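Local coordinates for protein ethylbenzene dehydrogenase alpha-subunit (Aromatoleum aromaticum, PDB 2IVF) that serves as the alpha subunit of a molybdopterin oxidoreductase, a large enzyme chain that holds a molybdenum atom, two pterin dinucleotides and an iron/sulfur cluster, at residues Val213-Val219 with Gly542-Pro546; Ala564-Leu570 with Lys832-Gly838. One frame throughout, in Å; residues are numbered along the deposited sequence.

Contact 1: Val213-Val219 with Gly542-Pro546; sequences VSPDINV and GLVPP
The pyrrolidine ring of P546 has P215 beneath one face, with P215 CB 4.0 Å from P546 CB, while D216 CB slants in on that same side toward CD. V219 approaches the CG-CD bond obliquely, its CG1 displaced to the other side of the ring from P215. There V219 CG1 comes to 3.5 Å from P546 CD, tighter than ordinary carbon contact, because chi1 near 180° sets this methyl anti to the backbone N.

The motif is a two-strand parallel sheet, 214-215 beside 543-544, joining segments 323 residues apart within the molybdopterin oxidoreductase family region; strand 214-215 leads through D216 into helix 217-221. S214 grips the residues on both sides of L543, the usual parallel pattern. Its N gives a bond of 2.9 Å to G542 O, and its O takes a longer one, 3.3 Å, from V544 N. S214 and L543 share a face, where L543 CD2 packs against S214 CB and helix 197-210 lies against them through T207 and F204. On the face of V544 and P215, V544 CG2 also touches V213 CG1 at 3.7 Å.

D216 ends the strand pairing and caps the helix. OD1 accepts from V219 N above the carboxylate plane and weakly from N218 N; OD2 is bound by Y954 OH and M957 N. Its own backbone N donates to V544 O at 2.7 Å.

Contact 2: Ala564-Leu570 with Lys832-Gly838; sequences AWTDPAL and KDTPMVG
K832 and D567 form the ionic part of this contact between two irregular loops. The lysine chain, extended beyond CG, crosses the aspartate side chain at about a right angle, and its NZ reaches the syn lone pair of D567 OD2 at 2.6 Å. A569 CB lies beside the ammonium end, which also has E826 and the carbonyl of A824 as partners. Segment 564-570 lies between helices 557-560 and 574-583; 832-838 runs on towards strand 843-846, and its V837 meets R970 and V969 of strand 969-975.

The other oxygen of D567 serves the loop itself. OD1 accepts from A569 N at 3.1 Å, well above the carboxylate plane, making an Asx turn inside the type I turn D567-L570.

Two waters carry the polar bridging. One joins A564 O and T566 O to M836 N; the other gives its hydrogens to D567 OD1 and D833 O.

At the far end the contact is aromatic. The backbone of G838 lies over one face of the W565 indole: its N sits 3.4 Å above the ring plane, toward the rim, and its CA makes a CH-pi contact. M836 O approaches W565 CD1 obliquely at 3.3 Å.

Between these ends, carbons of P835 and V837 pack on the backbone of 565-567 and lie against W565 O, a buried carbonyl with no polar partner in the model. W565 CB and V837 CG1 are the apolar side-chain pair, 4.4 Å apart.

D567 is thus held through both oxygens, and K832, paired with both D567 and E826, would be expected to stay protonated.

How the contacts relate
Contacts 1 and 2 are separate joints of one chain, their centres 26 Å apart and their nearest atoms about 15 Å apart, and they follow one another in sequence. Contact 1 is buried, its centre 12 Å from the centre of the chain; contact 2 lies farther out, at 23 Å, and is partly exposed. Both can be placed against the molybdenum atom and the two molybdopterin guanine dinucleotide ligands, MGD and MD1. The side chain of D216 is about 11 Å from the molybdenum atom, and that of V219 about 11 Å from MD1. From contact 2, the side chain of P835 comes to about 11 Å from MGD, while that of V837 is about 12 Å from MD1.

Contact 1: Val213-Val219 with Gly542-Pro546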
loop_
_atom_site.group_PDB
_atom_site.type_symbol
_atom_site.label_atom_id
_atom_site.label_comp_id
_atom_site.label_asym_id
_atom_site.label_seq_id
_atom_site.Cartn_x
_atom_site.Cartn_y
_atom_site.Cartn_z
ATOM N N VAL A 213 32.807 -1.908 -2.088
ATOM C CA VAL A 213 32.213 -2.616 -0.977
ATOM C C VAL A 213 30.716 -2.483 -1.116
ATOM O O VAL A 213 30.222 -1.382 -1.347
ATOM C CB VAL A 213 32.649 -2.023 0.379
ATOM C CG1 VAL A 213 32.016 -2.833 1.500
ATOM C CG2 VAL A 213 34.177 -1.993 0.474
ATOM N N SER A 214 30.006 -3.608 -1.078
ATOM C CA SER A 214 28.546 -3.591 -1.182
ATOM C C SER A 214 27.908 -4.329 0.011
ATOM O O SER A 214 27.705 -5.551 -0.027
ATOM C CB SER A 214 28.044 -4.201 -2.490
ATOM O OG SER A 214 28.863 -3.876 -3.616
ATOM N N PRO A 215 27.636 -3.605 1.099
ATOM C CA PRO A 215 26.917 -4.217 2.181
ATOM C C PRO A 215 25.684 -4.986 1.721
ATOM O O PRO A 215 24.956 -4.546 0.796
ATOM C CB PRO A 215 26.565 -3.017 3.056
ATOM C CG PRO A 215 27.741 -2.118 2.913
ATOM C CD PRO A 215 28.083 -2.239 1.453
ATOM N N ASP A 216 25.501 -6.155 2.318
ATOM C CA ASP A 216 24.423 -7.124 1.907
ATOM C C ASP A 216 23.027 -6.539 2.035
ATOM O O ASP A 216 22.618 -6.188 3.130
ATOM C CB ASP A 216 24.523 -8.358 2.782
ATOM C CG ASP A 216 23.698 -9.506 2.300
ATOM O OD1 ASP A 216 22.478 -9.348 2.081
ATOM O OD2 ASP A 216 24.277 -10.615 2.187
ATOM N N ILE A 217 22.308 -6.439 0.923
ATOM C CA ILE A 217 20.999 -5.813 0.891
ATOM C C ILE A 217 20.056 -6.485 1.890
ATOM O O ILE A 217 19.426 -5.834 2.687
ATOM C CB ILE A 217 20.397 -5.821 -0.543
ATOM C CG1 ILE A 217 18.899 -5.448 -0.541
ATOM C CG2 ILE A 217 20.567 -7.182 -1.227
ATOM C CD1 ILE A 217 18.628 -4.012 -0.120
ATOM N N ASN A 218 19.961 -7.811 1.853
ATOM C CA ASN A 218 18.954 -8.490 2.675
ATOM C C ASN A 218 19.193 -8.443 4.157
ATOM O O ASN A 218 18.254 -8.315 4.938
ATOM C CB ASN A 218 18.786 -9.928 2.215
ATOM C CG ASN A 218 17.728 -10.029 1.221
ATOM O OD1 ASN A 218 17.925 -9.703 0.048
ATOM N ND2 ASN A 218 16.530 -10.364 1.689
ATOM N N VAL A 219 20.447 -8.556 4.535
ATOM C CA VAL A 219 20.833 -8.456 5.936
ATOM C C VAL A 219 20.600 -6.987 6.396
ATOM O O VAL A 219 20.221 -6.732 7.556
ATOM C CB VAL A 219 22.253 -8.917 6.088
ATOM C CG1 VAL A 219 22.735 -8.873 7.566
ATOM C CG2 VAL A 219 22.376 -10.370 5.495
ATOM N N GLY A 542 32.629 -8.841 -3.256
ATOM C CA GLY A 542 32.550 -7.662 -2.339
ATOM C C GLY A 542 31.228 -7.439 -1.606
ATOM O O GLY A 542 30.953 -6.329 -1.107
ATOM N N LEU A 543 30.407 -8.489 -1.554
ATOM C CA LEU A 543 29.168 -8.457 -0.801
ATOM C C LEU A 543 29.516 -8.862 0.618
ATOM O O LEU A 543 30.081 -9.938 0.843
ATOM C CB LEU A 543 28.151 -9.418 -1.378
ATOM C CG LEU A 543 27.606 -8.982 -2.739
ATOM C CD1 LEU A 543 26.966 -10.143 -3.469
ATOM C CD2 LEU A 543 26.610 -7.833 -2.569
ATOM N N VAL A 544 29.181 -7.993 1.563
ATOM C CA VAL A 544 29.728 -8.091 2.919
ATOM C C VAL A 544 28.600 -7.920 3.950
ATOM O O VAL A 544 27.618 -7.211 3.693
ATOM C CB VAL A 544 30.881 -7.039 3.125
ATOM C CG1 VAL A 544 31.903 -7.171 2.009
ATOM C CG2 VAL A 544 30.304 -5.614 3.140
ATOM N N PRO A 545 28.704 -8.609 5.100
ATOM C CA PRO A 545 27.722 -8.410 6.197
ATOM C C PRO A 545 27.674 -6.950 6.601
ATOM O O PRO A 545 28.736 -6.395 6.873
ATOM C CB PRO A 545 28.296 -9.252 7.356
ATOM C CG PRO A 545 29.721 -9.564 6.970
ATOM C CD PRO A 545 29.733 -9.596 5.463
ATOM N N PRO A 546 26.495 -6.304 6.559
ATOM C CA PRO A 546 26.373 -4.855 6.868
ATOM C C PRO A 546 26.643 -4.425 8.321
ATOM O O PRO A 546 27.096 -3.290 8.549
ATOM C CB PRO A 546 24.946 -4.527 6.414
ATOM C CG PRO A 546 24.242 -5.819 6.481
ATOM C CD PRO A 546 25.203 -6.879 6.157
#

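Contact 2: Ala564-Leu570 with Lys832-Gly838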
loop_
_atom_site.group_PDB
_atom_site.type_symbol
_atom_site.label_atom_id
_atom_site.label_comp_id
_atom_site.label_asym_id
_atom_site.label_seq_id
_atom_site.Cartn_x
_atom_site.Cartn_y
_atom_site.Cartn_z
ATOM N N ALA A 564 22.930 -2.889 28.395
ATOM C CA ALA A 564 21.557 -2.606 28.838
ATOM C C ALA A 564 20.547 -2.967 27.764
ATOM O O ALA A 564 19.386 -3.311 28.082
ATOM C CB ALA A 564 21.411 -1.108 29.250
ATOM N N TRP A 565 20.977 -2.928 26.503
ATOM C CA TRP A 565 20.100 -3.179 25.371
ATOM C C TRP A 565 20.333 -4.546 24.750
ATOM O O TRP A 565 19.875 -4.792 23.695
ATOM C CB TRP A 565 20.311 -2.120 24.283
ATOM C CG TRP A 565 20.092 -0.719 24.758
ATOM C CD1 TRP A 565 19.418 -0.322 25.891
ATOM C CD2 TRP A 565 20.509 0.467 24.103
ATOM N NE1 TRP A 565 19.401 1.047 25.971
ATOM C CE2 TRP A 565 20.068 1.557 24.884
ATOM C CE3 TRP A 565 21.245 0.727 22.935
ATOM C CZ2 TRP A 565 20.369 2.879 24.545
ATOM C CZ3 TRP A 565 21.522 2.034 22.595
ATOM C CH2 TRP A 565 21.062 3.095 23.388
ATOM N N THR A 566 21.078 -5.403 25.438
ATOM C CA THR A 566 21.458 -6.730 24.969
ATOM C C THR A 566 20.627 -7.764 25.722
ATOM O O THR A 566 20.215 -7.548 26.851
ATOM C CB THR A 566 22.988 -6.971 25.303
ATOM O OG1 THR A 566 23.792 -5.966 24.660
ATOM C CG2 THR A 566 23.481 -8.342 24.836
ATOM N N ASP A 567 20.379 -8.908 25.110
ATOM C CA ASP A 567 19.743 -10.049 25.815
ATOM C C ASP A 567 20.546 -10.354 27.089
ATOM O O ASP A 567 21.735 -10.666 26.996
ATOM C CB ASP A 567 19.738 -11.244 24.840
ATOM C CG ASP A 567 19.356 -12.568 25.477
ATOM O OD1 ASP A 567 18.700 -12.561 26.534
ATOM O OD2 ASP A 567 19.697 -13.631 24.859
ATOM N N PRO A 568 19.915 -10.261 28.275
ATOM C CA PRO A 568 20.621 -10.488 29.533
ATOM C C PRO A 568 21.112 -11.905 29.779
ATOM O O PRO A 568 21.880 -12.116 30.709
ATOM C CB PRO A 568 19.606 -10.119 30.615
ATOM C CG PRO A 568 18.315 -9.901 29.947
ATOM C CD PRO A 568 18.489 -9.928 28.480
ATOM N N ALA A 569 20.663 -12.857 28.972
ATOM C CA ALA A 569 21.154 -14.225 29.015
ATOM C C ALA A 569 22.507 -14.352 28.348
ATOM O O ALA A 569 23.143 -15.414 28.435
ATOM C CB ALA A 569 20.143 -15.184 28.338
ATOM N N LEU A 570 22.955 -13.296 27.659
ATOM C CA LEU A 570 24.250 -13.342 27.013
ATOM C C LEU A 570 25.319 -12.895 28.017
ATOM O O LEU A 570 25.068 -12.044 28.877
ATOM C CB LEU A 570 24.251 -12.500 25.721
ATOM C CG LEU A 570 23.248 -12.861 24.605
ATOM C CD1 LEU A 570 23.422 -11.934 23.369
ATOM C CD2 LEU A 570 23.288 -14.342 24.123
ATOM N N LYS A 832 12.429 -15.987 24.812
ATOM C CA LYS A 832 13.119 -14.882 25.474
ATOM C C LYS A 832 12.383 -13.634 25.142
ATOM O O LYS A 832 12.088 -13.396 23.979
ATOM C CB LYS A 832 14.559 -14.723 24.994
ATOM C CG LYS A 832 15.515 -15.841 25.499
ATOM C CD LYS A 832 16.971 -15.594 25.008
ATOM C CE LYS A 832 18.012 -16.592 25.518
ATOM N NZ LYS A 832 19.353 -16.164 25.027
ATOM N N ASP A 833 12.097 -12.823 26.151
ATOM C CA ASP A 833 11.478 -11.543 25.879
ATOM C C ASP A 833 12.446 -10.601 25.147
ATOM O O ASP A 833 13.679 -10.730 25.225
ATOM C CB ASP A 833 10.784 -10.944 27.105
ATOM C CG ASP A 833 9.372 -11.593 27.350
ATOM O OD1 ASP A 833 9.145 -12.107 28.444
ATOM O OD2 ASP A 833 8.487 -11.618 26.443
ATOM N N THR A 834 11.881 -9.738 24.313
ATOM C CA THR A 834 12.692 -8.741 23.628
ATOM C C THR A 834 13.602 -8.045 24.604
ATOM O O THR A 834 13.153 -7.652 25.694
ATOM C CB THR A 834 11.785 -7.663 23.049
ATOM O OG1 THR A 834 10.642 -8.301 22.459
ATOM C CG2 THR A 834 12.556 -6.809 22.019
ATOM N N PRO A 835 14.890 -7.889 24.260
ATOM C CA PRO A 835 15.761 -7.068 25.085
ATOM C C PRO A 835 15.210 -5.644 25.236
ATOM O O PRO A 835 14.457 -5.192 24.388
ATOM C CB PRO A 835 17.042 -7.068 24.287
ATOM C CG PRO A 835 17.055 -8.381 23.650
ATOM C CD PRO A 835 15.647 -8.514 23.161
ATOM N N MET A 836 15.531 -4.990 26.336
ATOM C CA MET A 836 15.042 -3.639 26.623
ATOM C C MET A 836 15.859 -2.610 25.845
ATOM O O MET A 836 16.487 -1.718 26.390
ATOM C CB MET A 836 15.054 -3.378 28.146
ATOM C CG MET A 836 13.864 -4.116 28.836
ATOM S SD MET A 836 13.814 -3.846 30.608
ATOM C CE MET A 836 12.879 -2.307 30.602
ATOM N N VAL A 837 15.844 -2.768 24.525
ATOM C CA VAL A 837 16.498 -1.834 23.623
ATOM C C VAL A 837 15.825 -0.463 23.758
ATOM O O VAL A 837 14.609 -0.354 23.587
ATOM C CB VAL A 837 16.372 -2.275 22.160
ATOM C CG1 VAL A 837 17.182 -1.341 21.238
ATOM C CG2 VAL A 837 16.743 -3.799 21.966
ATOM N N GLY A 838 16.632 0.571 24.016
ATOM C CA GLY A 838 16.141 1.915 24.222
ATOM C C GLY A 838 15.992 2.295 25.684
ATOM O O GLY A 838 15.787 3.461 25.993
HETATM O O HOH W 1 18.062 -6.003 27.946
HETATM O O HOH W 2 16.353 -11.082 25.683
#